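PDB 2QGO: putative Fe-S biosynthesis protein from Lactobacillus acidophilus, which probably takes part in the assembly of iron-sulphur clusters, although its exact role is not established. Local coordinates for residues 64-69 with 74-79; 14-19 with 95-100. One frame throughout, in Å; residues are numbered along the deposited sequence.

From the N terminus, strand 6-8 leads into helix 10-18, and residues 14-19, the end of that helix and the residue after it, open contact 2. The chain then passes through strands 25-30 and 50-55 before it enters contact 1. That contact closes a short hairpin, with four residues between 64-69 and 74-79. Only after this does the chain return through strand 88-93 to residues 95-100, which complete contact 2. The short closure thus falls within the long one. Both reach the same mixed sheet, on opposite sides of the chain's centre, and their centres are about 18 Å apart. Contact 1 is strand on strand; contact 2 sets a helix against a strand.

Contact 1 of 2, residues 64-69 with 74-79; sequences VKIANE and IYTSDF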
loop_
_atom_site.group_PDB
_atom_site.type_symbol
_atom_site.label_atom_id
_atom_site.label_comp_id
_atom_site.label_asym_id
_atom_site.label_seq_id
_atom_site.Cartn_x
_atom_site.Cartn_y
_atom_site.Cartn_z
ATOM N N VAL A 64 -11.219 -3.039 -4.758
ATOM C CA VAL A 64 -10.968 -1.995 -5.739
ATOM C C VAL A 64 -9.542 -1.962 -6.273
ATOM O O VAL A 64 -8.582 -1.777 -5.526
ATOM C CB VAL A 64 -11.310 -0.621 -5.160
ATOM C CG1 VAL A 64 -11.218 0.442 -6.260
ATOM C CG2 VAL A 64 -12.698 -0.659 -4.545
ATOM N N LYS A 65 -9.417 -2.126 -7.583
ATOM C CA LYS A 65 -8.113 -2.130 -8.216
ATOM C C LYS A 65 -7.608 -0.733 -8.510
ATOM O O LYS A 65 -8.362 0.141 -8.932
ATOM C CB LYS A 65 -8.161 -2.929 -9.519
ATOM C CG LYS A 65 -8.416 -4.413 -9.317
ATOM C CD LYS A 65 -8.459 -5.149 -10.648
ATOM C CE LYS A 65 -8.601 -6.648 -10.438
ATOM N NZ LYS A 65 -8.756 -7.373 -11.739
ATOM N N ILE A 66 -6.324 -0.528 -8.256
ATOM C CA ILE A 66 -5.692 0.739 -8.533
ATOM C C ILE A 66 -4.932 0.467 -9.815
ATOM O O ILE A 66 -3.996 -0.332 -9.835
ATOM C CB ILE A 66 -4.715 1.151 -7.411
ATOM C CG1 ILE A 66 -5.479 1.309 -6.096
ATOM C CG2 ILE A 66 -4.051 2.475 -7.763
ATOM C CD1 ILE A 66 -4.605 1.662 -4.896
ATOM N N ALA A 67 -5.365 1.115 -10.891
ATOM C CA ALA A 67 -4.743 0.935 -12.189
ATOM C C ALA A 67 -3.294 1.407 -12.216
ATOM O O ALA A 67 -2.930 2.383 -11.568
ATOM C CB ALA A 67 -5.549 1.667 -13.247
ATOM N N ASN A 68 -2.475 0.678 -12.965
ATOM C CA ASN A 68 -1.066 0.990 -13.150
ATOM C C ASN A 68 -0.622 0.252 -14.401
ATOM O O ASN A 68 -1.270 -0.693 -14.835
ATOM C CB ASN A 68 -0.208 0.548 -11.953
ATOM C CG ASN A 68 -0.286 -0.948 -11.686
ATOM O OD1 ASN A 68 -1.245 -1.426 -11.080
ATOM N ND2 ASN A 68 0.719 -1.696 -12.144
ATOM N N GLU A 69 0.490 0.685 -14.975
ATOM C CA GLU A 69 1.004 0.068 -16.185
ATOM C C GLU A 69 2.255 -0.726 -15.865
ATOM O O GLU A 69 3.050 -1.027 -16.747
ATOM C CB GLU A 69 1.313 1.156 -17.210
ATOM C CG GLU A 69 0.261 2.257 -17.207
ATOM C CD GLU A 69 -0.056 2.774 -18.593
ATOM O OE1 GLU A 69 0.876 3.279 -19.264
ATOM O OE2 GLU A 69 -1.241 2.685 -19.007
ATOM N N ILE A 74 -2.258 -4.178 -7.117
ATOM C CA ILE A 74 -2.506 -3.306 -5.974
ATOM C C ILE A 74 -3.980 -2.958 -5.829
ATOM O O ILE A 74 -4.643 -2.598 -6.795
ATOM C CB ILE A 74 -1.642 -2.008 -6.069
ATOM C CG1 ILE A 74 -1.967 -1.067 -4.904
ATOM C CG2 ILE A 74 -1.856 -1.321 -7.421
ATOM C CD1 ILE A 74 -0.972 0.071 -4.741
ATOM N N TYR A 75 -4.477 -3.061 -4.601
ATOM C CA TYR A 75 -5.884 -2.812 -4.291
ATOM C C TYR A 75 -6.104 -1.822 -3.151
ATOM O O TYR A 75 -5.164 -1.387 -2.492
ATOM C CB TYR A 75 -6.555 -4.123 -3.886
ATOM C CG TYR A 75 -6.575 -5.181 -4.960
ATOM C CD1 TYR A 75 -7.746 -5.466 -5.652
ATOM C CD2 TYR A 75 -5.425 -5.906 -5.282
ATOM C CE1 TYR A 75 -7.783 -6.450 -6.640
ATOM C CE2 TYR A 75 -5.448 -6.899 -6.282
ATOM C CZ TYR A 75 -6.638 -7.163 -6.954
ATOM O OH TYR A 75 -6.702 -8.132 -7.938
ATOM N N THR A 76 -7.375 -1.495 -2.931
ATOM C CA THR A 76 -7.793 -0.613 -1.852
ATOM C C THR A 76 -9.286 -0.849 -1.613
ATOM O O THR A 76 -9.879 -1.738 -2.221
ATOM C CB THR A 76 -7.541 0.870 -2.189
ATOM O OG1 THR A 76 -7.624 1.647 -0.989
ATOM C CG2 THR A 76 -8.566 1.385 -3.188
ATOM N N SER A 77 -9.889 -0.075 -0.717
ATOM C CA SER A 77 -11.310 -0.233 -0.426
ATOM C C SER A 77 -12.080 1.040 -0.744
ATOM O O SER A 77 -11.490 2.092 -1.007
ATOM C CB SER A 77 -11.525 -0.620 1.047
ATOM O OG SER A 77 -11.123 0.406 1.938
ATOM N N ASP A 78 -13.402 0.949 -0.730
ATOM C CA ASP A 78 -14.212 2.119 -1.030
ATOM C C ASP A 78 -13.960 3.203 0.006
ATOM O O ASP A 78 -13.941 4.393 -0.305
ATOM C CB ASP A 78 -15.692 1.724 -1.113
ATOM C CG ASP A 78 -16.022 1.022 -2.432
ATOM O OD1 ASP A 78 -15.632 1.567 -3.491
ATOM O OD2 ASP A 78 -16.660 -0.064 -2.423
ATOM N N PHE A 79 -13.722 2.791 1.241
ATOM C CA PHE A 79 -13.440 3.755 2.294
ATOM C C PHE A 79 -12.089 4.439 2.103
ATOM O O PHE A 79 -11.970 5.663 2.212
ATOM C CB PHE A 79 -13.426 3.070 3.652
ATOM C CG PHE A 79 -12.929 3.954 4.756
ATOM C CD1 PHE A 79 -13.686 5.050 5.178
ATOM C CD2 PHE A 79 -11.693 3.715 5.356
ATOM C CE1 PHE A 79 -13.220 5.897 6.184
ATOM C CE2 PHE A 79 -11.214 4.557 6.369
ATOM C CZ PHE A 79 -11.977 5.649 6.783
HETATM O O HOH W 1 -4.136 -3.227 -9.709
#
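Lys65 and Tyr75 stand side by side on one face of a short antiparallel hairpin, strand 64-65 against strand 73-76. They are a non-hydrogen-bonded pair. Lys65 holds CG beside its backbone N (chi1 -66°), and the rest of its chain is extended, which carries it along the Tyr75 ring. Lys65 CG comes within 3.4 Å of Tyr75 CE1. Lys65 CE lies 3.5 Å from Tyr75 OH. The methylenes do the touching, and the approach to the ring is oblique. This side is close but faces solvent: Lys65 is exposed and Tyr75 partly so, though Ile25 and Val58 also touch the tyrosine.

The opposite face is the enclosed one: Ile66, Ile74 and Thr76 are buried. Ile66 CB meets Ile74 CG2 at 3.8 Å. A chi1 of 177° at Ile74 turns this CG2 branch toward Ile66. Ile66 CD1 reaches over to Ile74 CG1, also at 3.8 Å. Leu28, Ile6 and Phe8 add to this apolar cluster. Val64 and Thr76 lie alongside each other, Val64 CB 3.9 Å from Thr76 CG2. The hydroxyl of Thr76 is bonded to Leu28 O on the next strand. The Val64 end is more open; there CG2 borders the exposed carboxylate of Asp78, whose salt bridge is with Lys81.

Backbone bonds join the two strands. Thr76 N donates to Val64 O at 2.9 Å; the return bond from Val64 N to Thr76 O is weak. Ile66 N gives a nearly straight bond to Ile74 O, 3.0 Å and 171°. A water lies within hydrogen-bonding distance of both Ile66 O and Ile74 O. Strand 64-65 is outermost, but just beyond it Ala67 pairs with Leu4 and Ile6. The hairpin is therefore held by backbone bonds on both sides of Ile66, which keeps its side chain in the buried cluster.

Contact 2 of 2, residues 14-19 with 95-100; sequences DYLKRR and GSLSLS
The Tyr15 ring meets Leu97 obliquely, along its CD2-CE2 side. Over one face of the ring lies Arg19 CG, 3.8 Å above the plane and offset toward the rim. Arg18 NH1 sits at the edge, in the ring plane. Leu97 comes from the side away from Arg19. The ring of Tyr92 is stacked with Tyr15 as well. The second flat group, the Arg18 guanidinium, turns one face to the helix backbone, where Tyr15 CA is 3.2 Å above its plane.

Across the contact, Leu97 CG is 3.9 Å from Tyr15 CE2. Its two methyls straddle the same side of the ring, CD1 nearer CE2 and CD2 nearer CD2 of the tyrosine. With chi1 at 177° the Tyr15 ring points away from its own backbone N and out to the strand. Leu16 adds a looser touch, its CD2 4.4 Å from Leu97 CD1. The whole contact is small, 112 Å², apolar and without hydrogen bonds. Replacing Tyr15 by alanine would probably open a gap beside Leu97 and leave Tyr92 without its stacking partner.

Helix 10-18 here lies against the sheet. Its end is near, and Arg19 N still bonds back to Tyr15 O. Strand 96-101 runs between strands 88-93 and 104-114, and Leu97 also touches Met90 on the first and Val110 and Ile112 on the second. Tyr15 reaches Ile112 too. Leu16 packs on Phe8 of strand 6-8 and on Ile21 and Leu22 in the loop that follows the helix.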
loop_
_atom_site.group_PDB
_atom_site.type_symbol
_atom_site.label_atom_id
_atom_site.label_comp_id
_atom_site.label_asym_id
_atom_site.label_seq_id
_atom_site.Cartn_x
_atom_site.Cartn_y
_atom_site.Cartn_z
ATOM N N ASP A 14 12.584 -0.893 -7.307
ATOM C CA ASP A 14 13.767 -1.603 -6.833
ATOM C C ASP A 14 13.596 -1.987 -5.374
ATOM O O ASP A 14 13.862 -3.123 -4.985
ATOM C CB ASP A 14 15.017 -0.741 -6.968
ATOM C CG ASP A 14 15.538 -0.699 -8.381
ATOM O OD1 ASP A 14 15.090 -1.524 -9.216
ATOM O OD2 ASP A 14 16.406 0.158 -8.657
ATOM N N TYR A 15 13.144 -1.030 -4.573
ATOM C CA TYR A 15 12.942 -1.275 -3.153
ATOM C C TYR A 15 11.933 -2.409 -2.919
ATOM O O TYR A 15 12.213 -3.360 -2.190
ATOM C CB TYR A 15 12.477 0.014 -2.466
ATOM C CG TYR A 15 12.162 -0.162 -0.997
ATOM C CD1 TYR A 15 13.173 -0.363 -0.063
ATOM C CD2 TYR A 15 10.841 -0.167 -0.551
ATOM C CE1 TYR A 15 12.873 -0.572 1.296
ATOM C CE2 TYR A 15 10.529 -0.376 0.793
ATOM C CZ TYR A 15 11.550 -0.579 1.713
ATOM O OH TYR A 15 11.227 -0.807 3.033
ATOM N N LEU A 16 10.761 -2.306 -3.534
ATOM C CA LEU A 16 9.745 -3.343 -3.370
ATOM C C LEU A 16 10.335 -4.707 -3.719
ATOM O O LEU A 16 9.993 -5.717 -3.100
ATOM C CB LEU A 16 8.525 -3.037 -4.244
ATOM C CG LEU A 16 7.814 -1.727 -3.861
ATOM C CD1 LEU A 16 6.684 -1.425 -4.835
ATOM C CD2 LEU A 16 7.278 -1.835 -2.449
ATOM N N LYS A 17 11.227 -4.716 -4.710
ATOM C CA LYS A 17 11.910 -5.932 -5.142
ATOM C C LYS A 17 12.875 -6.442 -4.065
ATOM O O LYS A 17 12.906 -7.639 -3.776
ATOM C CB LYS A 17 12.692 -5.674 -6.430
ATOM C CG LYS A 17 11.904 -5.881 -7.709
ATOM C CD LYS A 17 12.729 -5.439 -8.932
ATOM C CE LYS A 17 11.959 -5.654 -10.219
ATOM N NZ LYS A 17 12.582 -4.979 -11.414
ATOM N N ARG A 18 13.670 -5.540 -3.488
ATOM C CA ARG A 18 14.616 -5.922 -2.433
ATOM C C ARG A 18 13.863 -6.518 -1.253
ATOM O O ARG A 18 14.413 -7.300 -0.486
ATOM C CB ARG A 18 15.402 -4.710 -1.923
ATOM C CG ARG A 18 16.269 -4.021 -2.955
ATOM C CD ARG A 18 17.129 -2.936 -2.297
ATOM N NE ARG A 18 17.192 -1.728 -3.114
ATOM C CZ ARG A 18 16.539 -0.604 -2.837
ATOM N NH1 ARG A 18 15.776 -0.522 -1.759
ATOM N NH2 ARG A 18 16.636 0.441 -3.643
ATOM N N ARG A 19 12.605 -6.113 -1.105
ATOM C CA ARG A 19 11.757 -6.600 -0.027
ATOM C C ARG A 19 10.932 -7.814 -0.461
ATOM O O ARG A 19 10.126 -8.346 0.304
ATOM C CB ARG A 19 10.859 -5.459 0.465
ATOM C CG ARG A 19 11.626 -4.393 1.272
ATOM C CD ARG A 19 11.862 -4.861 2.711
ATOM N NE ARG A 19 10.769 -4.446 3.588
ATOM C CZ ARG A 19 10.573 -4.881 4.829
ATOM N NH1 ARG A 19 11.389 -5.771 5.382
ATOM N NH2 ARG A 19 9.551 -4.414 5.528
ATOM N N GLY A 95 15.579 6.595 2.608
ATOM C CA GLY A 95 15.199 5.392 3.328
ATOM C C GLY A 95 13.714 5.201 3.584
ATOM O O GLY A 95 13.333 4.409 4.450
ATOM N N SER A 96 12.859 5.900 2.847
ATOM C CA SER A 96 11.428 5.743 3.071
ATOM C C SER A 96 10.557 5.763 1.819
ATOM O O SER A 96 10.889 6.392 0.817
ATOM C CB SER A 96 10.946 6.823 4.040
ATOM O OG SER A 96 11.356 8.112 3.596
ATOM N N LEU A 97 9.438 5.049 1.888
ATOM C CA LEU A 97 8.478 5.012 0.791
ATOM C C LEU A 97 7.643 6.271 0.955
ATOM O O LEU A 97 7.247 6.607 2.066
ATOM C CB LEU A 97 7.557 3.794 0.905
ATOM C CG LEU A 97 7.924 2.480 0.210
ATOM C CD1 LEU A 97 6.860 1.438 0.529
ATOM C CD2 LEU A 97 8.023 2.696 -1.301
ATOM N N SER A 98 7.383 6.970 -0.139
ATOM C CA SER A 98 6.584 8.182 -0.076
ATOM C C SER A 98 5.492 8.128 -1.137
ATOM O O SER A 98 5.737 7.721 -2.275
ATOM C CB SER A 98 7.462 9.405 -0.313
ATOM O OG SER A 98 7.953 9.409 -1.644
ATOM N N LEU A 99 4.289 8.537 -0.755
ATOM C CA LEU A 99 3.146 8.546 -1.654
ATOM C C LEU A 99 2.694 9.978 -1.921
ATOM O O LEU A 99 2.592 10.786 -1.000
ATOM C CB LEU A 99 1.993 7.752 -1.046
ATOM C CG LEU A 99 0.703 7.724 -1.871
ATOM C CD1 LEU A 99 0.899 6.863 -3.128
ATOM C CD2 LEU A 99 -0.427 7.185 -1.016
ATOM N N SER A 100 2.417 10.281 -3.186
ATOM C CA SER A 100 1.981 11.613 -3.582
ATOM C C SER A 100 1.028 11.542 -4.767
ATOM O O SER A 100 0.839 10.486 -5.366
ATOM C CB SER A 100 3.190 12.472 -3.962
ATOM O OG SER A 100 3.881 11.918 -5.077
#